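ORF10 (Moritella marina, PDB 6RIW) probably elongates acyl chains by carbon-carbon bond formation during polyunsaturated fatty acid synthesis, this chain being the ketosynthase-chain length factor didomain of the larger protein. Local coordinates at residues R499-Q504 and G527-Q532; V693-S698 and V741-A746; Q504-M509 and G697-I702; E531-D536 and I910-Q915. One frame throughout, in Å; residues are numbered along the deposited sequence.

Interaction 1: residues R499-Q504 and G527-Q532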
loop_
_atom_site.group_PDB
_atom_site.type_symbol
_atom_site.label_atom_id
_atom_site.label_comp_id
_atom_site.label_asym_id
_atom_site.label_seq_id
_atom_site.Cartn_x
_atom_site.Cartn_y
_atom_site.Cartn_z
ATOM N N ARG A 499 -3.390 -27.059 -10.849
ATOM C CA ARG A 499 -2.671 -27.450 -12.063
ATOM C C ARG A 499 -1.179 -27.352 -11.787
ATOM O O ARG A 499 -0.748 -26.773 -10.784
ATOM C CB ARG A 499 -3.044 -26.565 -13.256
ATOM C CG ARG A 499 -2.842 -25.044 -12.965
ATOM C CD ARG A 499 -2.646 -24.215 -14.240
ATOM N NE ARG A 499 -1.440 -24.613 -14.961
ATOM C CZ ARG A 499 -1.191 -24.267 -16.225
ATOM N NH1 ARG A 499 -2.067 -23.524 -16.894
ATOM N NH2 ARG A 499 -0.071 -24.651 -16.817
ATOM N N GLU A 500 -0.379 -27.905 -12.694
ATOM C CA GLU A 500 1.054 -27.724 -12.509
ATOM C C GLU A 500 1.468 -26.307 -12.902
ATOM O O GLU A 500 0.751 -25.580 -13.597
ATOM C CB GLU A 500 1.835 -28.768 -13.314
ATOM C CG GLU A 500 1.447 -30.198 -12.968
ATOM C CD GLU A 500 1.897 -30.683 -11.588
ATOM O OE1 GLU A 500 2.727 -30.020 -10.908
ATOM O OE2 GLU A 500 1.390 -31.752 -11.169
ATOM N N LEU A 501 2.648 -25.920 -12.441
ATOM C CA LEU A 501 3.147 -24.568 -12.671
ATOM C C LEU A 501 3.235 -24.251 -14.163
ATOM O O LEU A 501 3.863 -25.004 -14.904
ATOM C CB LEU A 501 4.535 -24.443 -12.033
ATOM C CG LEU A 501 5.188 -23.064 -12.210
ATOM C CD1 LEU A 501 4.610 -22.098 -11.213
ATOM C CD2 LEU A 501 6.710 -23.171 -12.010
ATOM N N PRO A 502 2.635 -23.154 -14.638
ATOM C CA PRO A 502 2.799 -22.780 -16.051
ATOM C C PRO A 502 4.267 -22.535 -16.359
ATOM O O PRO A 502 5.022 -22.052 -15.516
ATOM C CB PRO A 502 1.978 -21.490 -16.187
ATOM C CG PRO A 502 0.974 -21.573 -15.045
ATOM C CD PRO A 502 1.688 -22.283 -13.925
ATOM N N GLU A 503 4.662 -22.865 -17.598
ATOM C CA GLU A 503 6.085 -22.904 -17.940
ATOM C C GLU A 503 6.827 -21.604 -17.648
ATOM O O GLU A 503 7.992 -21.657 -17.236
ATOM C CB GLU A 503 6.265 -23.289 -19.420
ATOM C CG GLU A 503 6.074 -24.770 -19.581
ATOM C CD GLU A 503 6.897 -25.386 -20.719
ATOM O OE1 GLU A 503 7.293 -24.639 -21.656
ATOM O OE2 GLU A 503 7.115 -26.627 -20.654
ATOM N N GLN A 504 6.210 -20.443 -17.861
ATOM C CA GLN A 504 6.904 -19.176 -17.649
ATOM C C GLN A 504 6.584 -18.515 -16.312
ATOM O O GLN A 504 7.111 -17.434 -16.024
ATOM C CB GLN A 504 6.553 -18.202 -18.771
ATOM C CG GLN A 504 7.120 -18.598 -20.129
ATOM C CD GLN A 504 6.567 -17.691 -21.201
ATOM O OE1 GLN A 504 6.689 -16.474 -21.101
ATOM N NE2 GLN A 504 5.934 -18.272 -22.220
ATOM N N GLY A 527 -0.969 -26.099 -8.006
ATOM C CA GLY A 527 -1.826 -25.088 -7.403
ATOM C C GLY A 527 -2.681 -24.360 -8.415
ATOM O O GLY A 527 -2.667 -24.648 -9.615
ATOM N N SER A 528 -3.442 -23.390 -7.919
ATOM C CA SER A 528 -4.368 -22.665 -8.794
ATOM C C SER A 528 -3.658 -21.443 -9.388
ATOM O O SER A 528 -3.852 -20.290 -8.997
ATOM C CB SER A 528 -5.631 -22.298 -8.026
ATOM O OG SER A 528 -6.550 -21.596 -8.838
ATOM N N TYR A 529 -2.789 -21.723 -10.355
ATOM C CA TYR A 529 -2.021 -20.670 -10.993
ATOM C C TYR A 529 -2.836 -20.037 -12.102
ATOM O O TYR A 529 -3.660 -20.698 -12.757
ATOM C CB TYR A 529 -0.723 -21.208 -11.600
ATOM C CG TYR A 529 0.245 -21.802 -10.618
ATOM C CD1 TYR A 529 1.070 -20.982 -9.849
ATOM C CD2 TYR A 529 0.333 -23.192 -10.431
ATOM C CE1 TYR A 529 1.972 -21.518 -8.941
ATOM C CE2 TYR A 529 1.227 -23.726 -9.513
ATOM C CZ TYR A 529 2.055 -22.882 -8.786
ATOM O OH TYR A 529 2.948 -23.426 -7.878
ATOM N N VAL A 530 -2.557 -18.762 -12.350
ATOM C CA VAL A 530 -3.064 -18.055 -13.519
ATOM C C VAL A 530 -1.953 -18.056 -14.569
ATOM O O VAL A 530 -0.893 -17.456 -14.362
ATOM C CB VAL A 530 -3.504 -16.626 -13.168
ATOM C CG1 VAL A 530 -3.872 -15.854 -14.442
ATOM C CG2 VAL A 530 -4.684 -16.650 -12.207
ATOM N N GLU A 531 -2.180 -18.719 -15.713
ATOM C CA GLU A 531 -1.123 -18.749 -16.721
ATOM C C GLU A 531 -1.074 -17.453 -17.521
ATOM O O GLU A 531 0.011 -16.956 -17.843
ATOM C CB GLU A 531 -1.306 -19.956 -17.660
ATOM C CG GLU A 531 -0.374 -19.902 -18.899
ATOM C CD GLU A 531 -0.200 -21.251 -19.604
ATOM O OE1 GLU A 531 -1.033 -22.165 -19.395
ATOM O OE2 GLU A 531 0.776 -21.385 -20.381
ATOM N N GLN A 532 -2.233 -16.878 -17.833
ATOM C CA GLN A 532 -2.314 -15.721 -18.715
ATOM C C GLN A 532 -3.687 -15.078 -18.569
ATOM O O GLN A 532 -4.630 -15.689 -18.066
ATOM C CB GLN A 532 -2.062 -16.125 -20.175
ATOM C CG GLN A 532 -3.053 -17.148 -20.691
ATOM C CD GLN A 532 -2.591 -17.791 -22.001
ATOM O OE1 GLN A 532 -1.433 -18.188 -22.140
ATOM N NE2 GLN A 532 -3.491 -17.872 -22.965
HETATM O O HOH W 1 -0.234 -24.614 -19.711
HETATM O O HOH W 2 3.540 -19.991 -18.824
#
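A single antiparallel bridge, the hydrogen-bonded pair of R499 and G527, pins the loop after helix 484-492 to the short strand 527-528. R499 N gives its hydrogen to G527 O at 2.8 Å, and G527 N returns one to R499 O. Beyond the bridge the two segments are joined by side chains. L501 sets CD1 over one face of the Y529 ring, 3.8 Å from its centroid, a CH-pi contact offset toward the rim; R499 O lies at the ring's edge, while the Y529 hydroxyl is bonded to P525 O. P502 presents CD to Y529 CB at 3.5 Å. Arginine suits position 499 because its long chain, bent at chi3 (-63°), can offer NE to E500 O and at once NH1 to E531 OE1, a salt bridge of 3.0 Å. P502 CG covers one face of the guanidinium, and a water also joins R499 NH2 to E531 OE1. With an alanine in place of R499, the E531 carboxylate would probably lose this cationic partner and P502 CG the flat group it packs on. This is an isolated beta bridge at the margin of a thiolase-type fold, in its second ketosynthase-like domain.

Interaction 2: residues V693-S698 and V741-A746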
loop_
_atom_site.group_PDB
_atom_site.type_symbol
_atom_site.label_atom_id
_atom_site.label_comp_id
_atom_site.label_asym_id
_atom_site.label_seq_id
_atom_site.Cartn_x
_atom_site.Cartn_y
_atom_site.Cartn_z
ATOM N N VAL A 693 -6.640 -8.211 -5.336
ATOM C CA VAL A 693 -5.751 -8.938 -6.236
ATOM C C VAL A 693 -4.546 -9.414 -5.444
ATOM O O VAL A 693 -3.987 -8.676 -4.622
ATOM C CB VAL A 693 -5.326 -8.082 -7.448
ATOM C CG1 VAL A 693 -4.687 -6.765 -7.010
ATOM C CG2 VAL A 693 -4.377 -8.860 -8.362
ATOM N N ASP A 694 -4.168 -10.663 -5.672
ATOM C CA ASP A 694 -2.885 -11.162 -5.190
ATOM C C ASP A 694 -2.434 -12.213 -6.189
ATOM O O ASP A 694 -3.047 -13.282 -6.309
ATOM C CB ASP A 694 -2.982 -11.745 -3.777
ATOM C CG ASP A 694 -1.615 -11.837 -3.097
ATOM O OD1 ASP A 694 -0.589 -11.804 -3.834
ATOM O OD2 ASP A 694 -1.557 -11.919 -1.846
ATOM N N LEU A 695 -1.369 -11.918 -6.910
ATOM C CA LEU A 695 -0.805 -12.939 -7.792
ATOM C C LEU A 695 0.162 -13.793 -6.968
ATOM O O LEU A 695 1.379 -13.813 -7.161
ATOM C CB LEU A 695 -0.185 -12.281 -9.019
ATOM C CG LEU A 695 -1.261 -11.432 -9.732
ATOM C CD1 LEU A 695 -0.764 -10.874 -11.061
ATOM C CD2 LEU A 695 -2.552 -12.236 -9.960
ATOM N N SER A 696 -0.435 -14.529 -6.023
ATOM C CA SER A 696 0.280 -15.257 -4.979
ATOM C C SER A 696 0.803 -16.624 -5.436
ATOM O O SER A 696 1.166 -17.437 -4.581
ATOM C CB SER A 696 -0.613 -15.430 -3.746
ATOM O OG SER A 696 -1.976 -15.627 -4.105
ATOM N N GLY A 697 0.839 -16.889 -6.738
ATOM C CA GLY A 697 1.552 -18.045 -7.240
ATOM C C GLY A 697 2.981 -17.750 -7.643
ATOM O O GLY A 697 3.650 -18.636 -8.176
ATOM N N SER A 698 3.482 -16.536 -7.402
ATOM C CA SER A 698 4.872 -16.204 -7.741
ATOM C C SER A 698 5.853 -17.025 -6.910
ATOM O O SER A 698 5.541 -17.485 -5.813
ATOM C CB SER A 698 5.147 -14.717 -7.491
ATOM O OG SER A 698 4.896 -14.419 -6.124
ATOM N N VAL A 741 -1.556 -23.543 -2.877
ATOM C CA VAL A 741 -1.191 -22.396 -3.716
ATOM C C VAL A 741 -2.387 -21.976 -4.567
ATOM O O VAL A 741 -3.071 -22.816 -5.173
ATOM C CB VAL A 741 0.016 -22.751 -4.607
ATOM C CG1 VAL A 741 0.241 -21.675 -5.649
ATOM C CG2 VAL A 741 1.299 -22.955 -3.761
ATOM N N GLY A 742 -2.653 -20.670 -4.610
ATOM C CA GLY A 742 -3.652 -20.135 -5.521
ATOM C C GLY A 742 -3.371 -18.678 -5.775
ATOM O O GLY A 742 -2.607 -18.047 -5.040
ATOM N N GLU A 743 -3.987 -18.140 -6.830
ATOM C CA GLU A 743 -3.830 -16.711 -7.087
ATOM C C GLU A 743 -4.994 -16.204 -7.928
ATOM O O GLU A 743 -5.755 -16.989 -8.508
ATOM C CB GLU A 743 -2.489 -16.403 -7.781
ATOM C CG GLU A 743 -2.355 -16.999 -9.182
ATOM C CD GLU A 743 -0.954 -16.779 -9.774
ATOM O OE1 GLU A 743 -0.183 -15.980 -9.197
ATOM O OE2 GLU A 743 -0.611 -17.400 -10.818
ATOM N N GLY A 744 -5.122 -14.881 -7.992
ATOM C CA GLY A 744 -6.133 -14.281 -8.835
ATOM C C GLY A 744 -6.588 -12.931 -8.309
ATOM O O GLY A 744 -5.886 -12.263 -7.560
ATOM N N ALA A 745 -7.773 -12.536 -8.765
ATOM C CA ALA A 745 -8.302 -11.203 -8.522
ATOM C C ALA A 745 -9.818 -11.299 -8.579
ATOM O O ALA A 745 -10.362 -12.169 -9.260
ATOM C CB ALA A 745 -7.778 -10.183 -9.556
ATOM N N ALA A 746 -10.494 -10.420 -7.845
ATOM C CA ALA A 746 -11.950 -10.421 -7.900
ATOM C C ALA A 746 -12.445 -9.075 -7.399
ATOM O O ALA A 746 -11.692 -8.309 -6.780
ATOM C CB ALA A 746 -12.538 -11.589 -7.074
#
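The carboxylate of E743 meets G697 over one of its faces: G697 N donates to OE1 at 2.8 Å from 59° out of the carboxylate plane. R505 makes a salt bridge to the same oxygen, and V530 N serves OE2, so a buried acid is matched by a charge and two amides. The setting is the antiparallel pairing of strands 687-694 and 741-752, a strand pair within the layered alpha/beta core of a thiolase-fold, ketosynthase-like domain. V693 and A745 form a non-hydrogen-bonded pair, with V693 CG2 resting 3.8 Å from A745 CB; small and branched residues fit this close pairing beside helix 552-567. Next along, D694 and G744 make the hydrogen-bonded pair, D694 N donating to G744 O at 3.0 Å and G744 N to D694 O at 3.1 Å. At G744 the backbone angles would jam any CB against the preceding carbonyl oxygen, and at G697 a side chain would collide with E743 CD. Glycine therefore suits both positions. Past the paired strand the chain turns through L695 to S698 in a type I beta turn, and E743, with CG between its backbone N and carbonyl carbon (chi1 65°), sends its extended chain to the backbone N of G697 in that turn. From within the turn, S696 OG donates across to G742 O at 2.7 Å, lying in the carbonyl plane on a lone pair.

Interaction 3: residues Q504-M509 and G697-I702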
loop_
_atom_site.group_PDB
_atom_site.type_symbol
_atom_site.label_atom_id
_atom_site.label_comp_id
_atom_site.label_asym_id
_atom_site.label_seq_id
_atom_site.Cartn_x
_atom_site.Cartn_y
_atom_site.Cartn_z
ATOM N N GLN A 504 6.210 -20.443 -17.861
ATOM C CA GLN A 504 6.904 -19.176 -17.649
ATOM C C GLN A 504 6.584 -18.515 -16.312
ATOM O O GLN A 504 7.111 -17.434 -16.024
ATOM C CB GLN A 504 6.553 -18.202 -18.771
ATOM C CG GLN A 504 7.120 -18.598 -20.129
ATOM C CD GLN A 504 6.567 -17.691 -21.201
ATOM O OE1 GLN A 504 6.689 -16.474 -21.101
ATOM N NE2 GLN A 504 5.934 -18.272 -22.220
ATOM N N ARG A 505 5.747 -19.132 -15.492
ATOM C CA ARG A 505 5.227 -18.445 -14.313
ATOM C C ARG A 505 6.332 -18.081 -13.312
ATOM O O ARG A 505 6.242 -17.043 -12.649
ATOM C CB ARG A 505 4.165 -19.317 -13.641
ATOM C CG ARG A 505 3.487 -18.662 -12.401
ATOM C CD ARG A 505 2.516 -17.550 -12.834
ATOM N NE ARG A 505 2.063 -16.734 -11.700
ATOM C CZ ARG A 505 2.745 -15.686 -11.238
ATOM N NH1 ARG A 505 3.925 -15.342 -11.777
ATOM N NH2 ARG A 505 2.253 -14.964 -10.226
ATOM N N TRP A 506 7.343 -18.936 -13.140
ATOM C CA TRP A 506 8.494 -18.605 -12.284
ATOM C C TRP A 506 9.742 -18.232 -13.088
ATOM O O TRP A 506 10.864 -18.283 -12.564
ATOM C CB TRP A 506 8.824 -19.762 -11.337
ATOM C CG TRP A 506 7.818 -19.990 -10.237
ATOM C CD1 TRP A 506 6.627 -19.332 -10.048
ATOM C CD2 TRP A 506 7.919 -20.957 -9.188
ATOM N NE1 TRP A 506 5.984 -19.839 -8.917
ATOM C CE2 TRP A 506 6.760 -20.842 -8.388
ATOM C CE3 TRP A 506 8.897 -21.905 -8.835
ATOM C CZ2 TRP A 506 6.547 -21.641 -7.254
ATOM C CZ3 TRP A 506 8.687 -22.698 -7.704
ATOM C CH2 TRP A 506 7.515 -22.570 -6.932
ATOM N N LYS A 507 9.573 -17.827 -14.345
ATOM C CA LYS A 507 10.714 -17.504 -15.205
ATOM C C LYS A 507 11.708 -18.659 -15.244
ATOM O O LYS A 507 12.927 -18.454 -15.375
ATOM C CB LYS A 507 11.398 -16.199 -14.753
ATOM C CG LYS A 507 10.555 -14.967 -14.971
ATOM C CD LYS A 507 11.293 -13.658 -14.593
ATOM C CE LYS A 507 10.482 -12.463 -15.101
ATOM N NZ LYS A 507 11.196 -11.141 -15.049
ATOM N N GLY A 508 11.187 -19.890 -15.137
ATOM C CA GLY A 508 11.998 -21.086 -15.224
ATOM C C GLY A 508 12.804 -21.398 -13.988
ATOM O O GLY A 508 13.560 -22.372 -13.998
ATOM N N MET A 509 12.659 -20.614 -12.912
ATOM C CA MET A 509 13.472 -20.824 -11.720
ATOM C C MET A 509 13.210 -22.159 -11.022
ATOM O O MET A 509 14.060 -22.599 -10.242
ATOM C CB MET A 509 13.262 -19.658 -10.741
ATOM C CG MET A 509 13.891 -18.347 -11.259
ATOM S SD MET A 509 13.756 -16.998 -10.041
ATOM C CE MET A 509 12.432 -16.035 -10.763
ATOM N N GLY A 697 0.839 -16.889 -6.738
ATOM C CA GLY A 697 1.552 -18.045 -7.240
ATOM C C GLY A 697 2.981 -17.750 -7.643
ATOM O O GLY A 697 3.650 -18.636 -8.176
ATOM N N SER A 698 3.482 -16.536 -7.402
ATOM C CA SER A 698 4.872 -16.204 -7.741
ATOM C C SER A 698 5.853 -17.025 -6.910
ATOM O O SER A 698 5.541 -17.485 -5.813
ATOM C CB SER A 698 5.147 -14.717 -7.491
ATOM O OG SER A 698 4.896 -14.419 -6.124
ATOM N N ILE A 699 7.084 -17.173 -7.423
ATOM C CA ILE A 699 8.068 -17.870 -6.605
ATOM C C ILE A 699 8.366 -17.069 -5.341
ATOM O O ILE A 699 8.662 -17.643 -4.281
ATOM C CB ILE A 699 9.350 -18.173 -7.405
ATOM C CG1 ILE A 699 10.222 -19.167 -6.623
ATOM C CG2 ILE A 699 10.099 -16.854 -7.794
ATOM C CD1 ILE A 699 11.438 -19.722 -7.409
ATOM N N GLU A 700 8.268 -15.745 -5.418
ATOM C CA GLU A 700 8.517 -14.926 -4.233
ATOM C C GLU A 700 7.479 -15.200 -3.155
ATOM O O GLU A 700 7.814 -15.294 -1.965
ATOM C CB GLU A 700 8.507 -13.446 -4.601
ATOM C CG GLU A 700 9.670 -13.025 -5.490
ATOM C CD GLU A 700 9.387 -13.123 -6.990
ATOM O OE1 GLU A 700 8.444 -13.855 -7.403
ATOM O OE2 GLU A 700 10.123 -12.474 -7.765
ATOM N N ASN A 701 6.208 -15.324 -3.546
ATOM C CA ASN A 701 5.208 -15.616 -2.526
ATOM C C ASN A 701 5.354 -17.021 -1.974
ATOM O O ASN A 701 5.161 -17.231 -0.777
ATOM C CB ASN A 701 3.784 -15.425 -3.029
ATOM C CG ASN A 701 2.783 -15.535 -1.889
ATOM O OD1 ASN A 701 2.826 -14.729 -0.951
ATOM N ND2 ASN A 701 1.916 -16.540 -1.934
ATOM N N ILE A 702 5.678 -18.005 -2.814
ATOM C CA ILE A 702 5.860 -19.350 -2.273
ATOM C C ILE A 702 7.019 -19.357 -1.269
ATOM O O ILE A 702 6.911 -19.914 -0.160
ATOM C CB ILE A 702 6.070 -20.379 -3.405
ATOM C CG1 ILE A 702 4.745 -20.992 -3.874
ATOM C CG2 ILE A 702 6.860 -21.599 -2.849
ATOM C CD1 ILE A 702 3.712 -20.002 -4.356
#
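With CG anti to its carbonyl carbon (chi1 -70°) and the indole plane turned almost no further at chi2, W506 brings its five-membered ring against I699, whose CG1 runs anti to the backbone N. I699 CB then sits over the indole face, 3.6 Å from the centroid of that ring and 12° off its normal, a close CH-pi contact. The isoleucine crosses the indole at about a right angle, and its CD1 carries on to M509 CB at 3.8 Å. At the edge of the indole, NE1 donates to G697 O at 2.7 Å, the bond lying in the ring plane and in the carbonyl plane and nearly straight at 166°. Further round, W506 CZ2 comes within 3.9 Å of I702 CG1. The helix that receives the tryptophan, 699-706, is N-capped: S698 OG accepts from N701 N at 3.0 Å, the serine hydroxyl replacing an acceptor that the first turn lacks. Two turns shape the opposing segment, a type I turn from Q504 to K507 and a type I' turn from W506 to M509, where G508 readily takes up the positive phi required. A leucine in place of W506 would probably leave G697 O without its indole donor and open a gap beside I699 and I702. R505, bent at chi2, lays a face of its guanidinium over the G697-S698 peptide, with R505 NH2 3.5 Å from S698 N, two donors that do not bond; NH1 is instead paired with E587, NH2 with E743.

Interaction 4: residues E531-D536 and I910-Q915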
loop_
_atom_site.group_PDB
_atom_site.type_symbol
_atom_site.label_atom_id
_atom_site.label_comp_id
_atom_site.label_asym_id
_atom_site.label_seq_id
_atom_site.Cartn_x
_atom_site.Cartn_y
_atom_site.Cartn_z
ATOM N N GLU A 531 -2.180 -18.719 -15.713
ATOM C CA GLU A 531 -1.123 -18.749 -16.721
ATOM C C GLU A 531 -1.074 -17.453 -17.521
ATOM O O GLU A 531 0.011 -16.956 -17.843
ATOM C CB GLU A 531 -1.306 -19.956 -17.660
ATOM C CG GLU A 531 -0.374 -19.902 -18.899
ATOM C CD GLU A 531 -0.200 -21.251 -19.604
ATOM O OE1 GLU A 531 -1.033 -22.165 -19.395
ATOM O OE2 GLU A 531 0.776 -21.385 -20.381
ATOM N N GLN A 532 -2.233 -16.878 -17.833
ATOM C CA GLN A 532 -2.314 -15.721 -18.715
ATOM C C GLN A 532 -3.687 -15.078 -18.569
ATOM O O GLN A 532 -4.630 -15.689 -18.066
ATOM C CB GLN A 532 -2.062 -16.125 -20.175
ATOM C CG GLN A 532 -3.053 -17.148 -20.691
ATOM C CD GLN A 532 -2.591 -17.791 -22.001
ATOM O OE1 GLN A 532 -1.433 -18.188 -22.140
ATOM N NE2 GLN A 532 -3.491 -17.872 -22.965
ATOM N N LEU A 533 -3.793 -13.839 -19.036
ATOM C CA LEU A 533 -5.082 -13.177 -19.154
ATOM C C LEU A 533 -5.225 -12.576 -20.546
ATOM O O LEU A 533 -4.237 -12.184 -21.173
ATOM C CB LEU A 533 -5.246 -12.091 -18.094
ATOM C CG LEU A 533 -4.067 -11.120 -18.082
ATOM C CD1 LEU A 533 -4.433 -9.842 -18.825
ATOM C CD2 LEU A 533 -3.659 -10.790 -16.674
ATOM N N ASP A 534 -6.466 -12.506 -21.020
ATOM C CA ASP A 534 -6.821 -11.772 -22.231
ATOM C C ASP A 534 -7.474 -10.452 -21.836
ATOM O O ASP A 534 -8.421 -10.440 -21.042
ATOM C CB ASP A 534 -7.794 -12.568 -23.100
ATOM C CG ASP A 534 -7.302 -13.966 -23.425
ATOM O OD1 ASP A 534 -6.179 -14.347 -23.013
ATOM O OD2 ASP A 534 -8.063 -14.693 -24.103
ATOM N N ILE A 535 -6.983 -9.349 -22.392
ATOM C CA ILE A 535 -7.486 -8.033 -22.015
ATOM C C ILE A 535 -7.602 -7.163 -23.262
ATOM O O ILE A 535 -6.783 -7.260 -24.181
ATOM C CB ILE A 535 -6.582 -7.389 -20.940
ATOM C CG1 ILE A 535 -7.251 -6.165 -20.309
ATOM C CG2 ILE A 535 -5.214 -7.049 -21.500
ATOM C CD1 ILE A 535 -6.849 -5.946 -18.838
ATOM N N ASP A 536 -8.630 -6.316 -23.293
ATOM C CA ASP A 536 -8.871 -5.400 -24.412
ATOM C C ASP A 536 -8.023 -4.151 -24.215
ATOM O O ASP A 536 -8.371 -3.273 -23.425
ATOM C CB ASP A 536 -10.352 -5.045 -24.509
ATOM C CG ASP A 536 -10.625 -3.886 -25.477
ATOM O OD1 ASP A 536 -9.779 -3.603 -26.350
ATOM O OD2 ASP A 536 -11.701 -3.265 -25.370
ATOM N N ILE A 910 -1.587 -11.731 -22.245
ATOM C CA ILE A 910 -0.418 -11.394 -21.445
ATOM C C ILE A 910 -0.160 -12.552 -20.496
ATOM O O ILE A 910 -1.064 -12.959 -19.752
ATOM C CB ILE A 910 -0.615 -10.081 -20.680
ATOM C CG1 ILE A 910 -0.740 -8.931 -21.682
ATOM C CG2 ILE A 910 0.545 -9.841 -19.723
ATOM C CD1 ILE A 910 -1.545 -7.774 -21.176
ATOM N N LYS A 911 1.051 -13.104 -20.549
ATOM C CA LYS A 911 1.429 -14.224 -19.702
ATOM C C LYS A 911 2.017 -13.709 -18.398
ATOM O O LYS A 911 2.744 -12.713 -18.382
ATOM C CB LYS A 911 2.441 -15.131 -20.409
ATOM C CG LYS A 911 1.804 -16.019 -21.477
ATOM C CD LYS A 911 2.834 -16.868 -22.202
ATOM C CE LYS A 911 2.167 -17.834 -23.182
ATOM N NZ LYS A 911 1.340 -18.859 -22.471
ATOM N N LEU A 912 1.679 -14.383 -17.302
ATOM C CA LEU A 912 2.292 -14.072 -16.016
ATOM C C LEU A 912 3.698 -14.679 -15.968
ATOM O O LEU A 912 4.015 -15.626 -16.690
ATOM C CB LEU A 912 1.424 -14.603 -14.874
ATOM C CG LEU A 912 0.266 -13.673 -14.486
ATOM C CD1 LEU A 912 -0.798 -13.666 -15.565
ATOM C CD2 LEU A 912 -0.339 -14.135 -13.162
ATOM N N GLY A 913 4.545 -14.124 -15.111
ATOM C CA GLY A 913 5.941 -14.493 -15.134
ATOM C C GLY A 913 6.626 -13.736 -16.249
ATOM O O GLY A 913 6.379 -12.543 -16.453
ATOM N N GLY A 914 7.486 -14.415 -16.991
ATOM C CA GLY A 914 8.156 -13.761 -18.095
ATOM C C GLY A 914 9.249 -14.644 -18.651
ATOM O O GLY A 914 9.261 -15.856 -18.432
ATOM N N GLN A 915 10.165 -14.004 -19.373
ATOM C CA GLN A 915 11.287 -14.689 -20.007
ATOM C C GLN A 915 12.002 -15.630 -19.040
ATOM O O GLN A 915 12.212 -15.306 -17.867
ATOM C CB GLN A 915 12.266 -13.634 -20.533
ATOM C CG GLN A 915 13.523 -14.185 -21.171
ATOM C CD GLN A 915 14.143 -13.180 -22.096
ATOM O OE1 GLN A 915 14.507 -12.082 -21.682
ATOM N NE2 GLN A 915 14.246 -13.535 -23.365
HETATM O O HOH W 3 2.598 -17.875 -17.243
#
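Strands 532-536 and 907-911 pack firmly along the side of I910, L533 and I535 but more loosely along that of K911 and Q532. Backbone bonds of the L533-I910 pair join the strands: I910 N donates to L533 O at 2.9 Å, and L533 N answers to I910 O at 3.0 Å. On the apolar face I535 CG2 touches I910 CD1 at 3.8 Å, and L533 CD2 lies 4.2 Å from L912 CD1. Helix 552-567 backs this group through M556, L555 and P552, so aliphatic side chains suit it. The other side is polar and partly exposed. Here Q532 and K911, a non-hydrogen-bonded pair, lie side by side and point the same way. K911 needs its full length: chi2 and chi3 are extended, and a bend at chi4 (-66°) swings NZ to Q532 OE1, 2.9 Å away and nearly along the C=O axis. The pull from E531 is weaker, its OE2 standing 3.3 Å from K911 NZ in a long salt bridge while OE1 belongs mainly to R499. At the margin L912 N donates to E531 O at 3.1 Å, and a water bonded to E531 O and L912 O bridges the two carbonyls. The result is a two-stranded antiparallel sheet with one apolar and one polar face, whose strands lie more than 370 residues apart in the chain.

In the fold
The four contacts lie close together, their centres 9 to 14 Å apart, on the same side of the chain's centre, in or beside the second ketosynthase-like domain and away from the magnesium site at M1 and K286. E743 of interaction 2 joins three of them: its OE2 is 2.8 Å from V530 N of interaction 1, and its OE1 2.8 Å from R505 NH2 of interaction 3. Interaction 1 also meets interaction 2 through S528 N, 2.8 Å from V741 O, since strands 527-528 and 741-752 are neighbours. Interaction 4 shares E531 and Q532 with interaction 1, while Q504 O, 3.2 Å from G914 N, links residues 504-509 to 910-915. L912 CD2 packs 3.9 Å from L695 CD1.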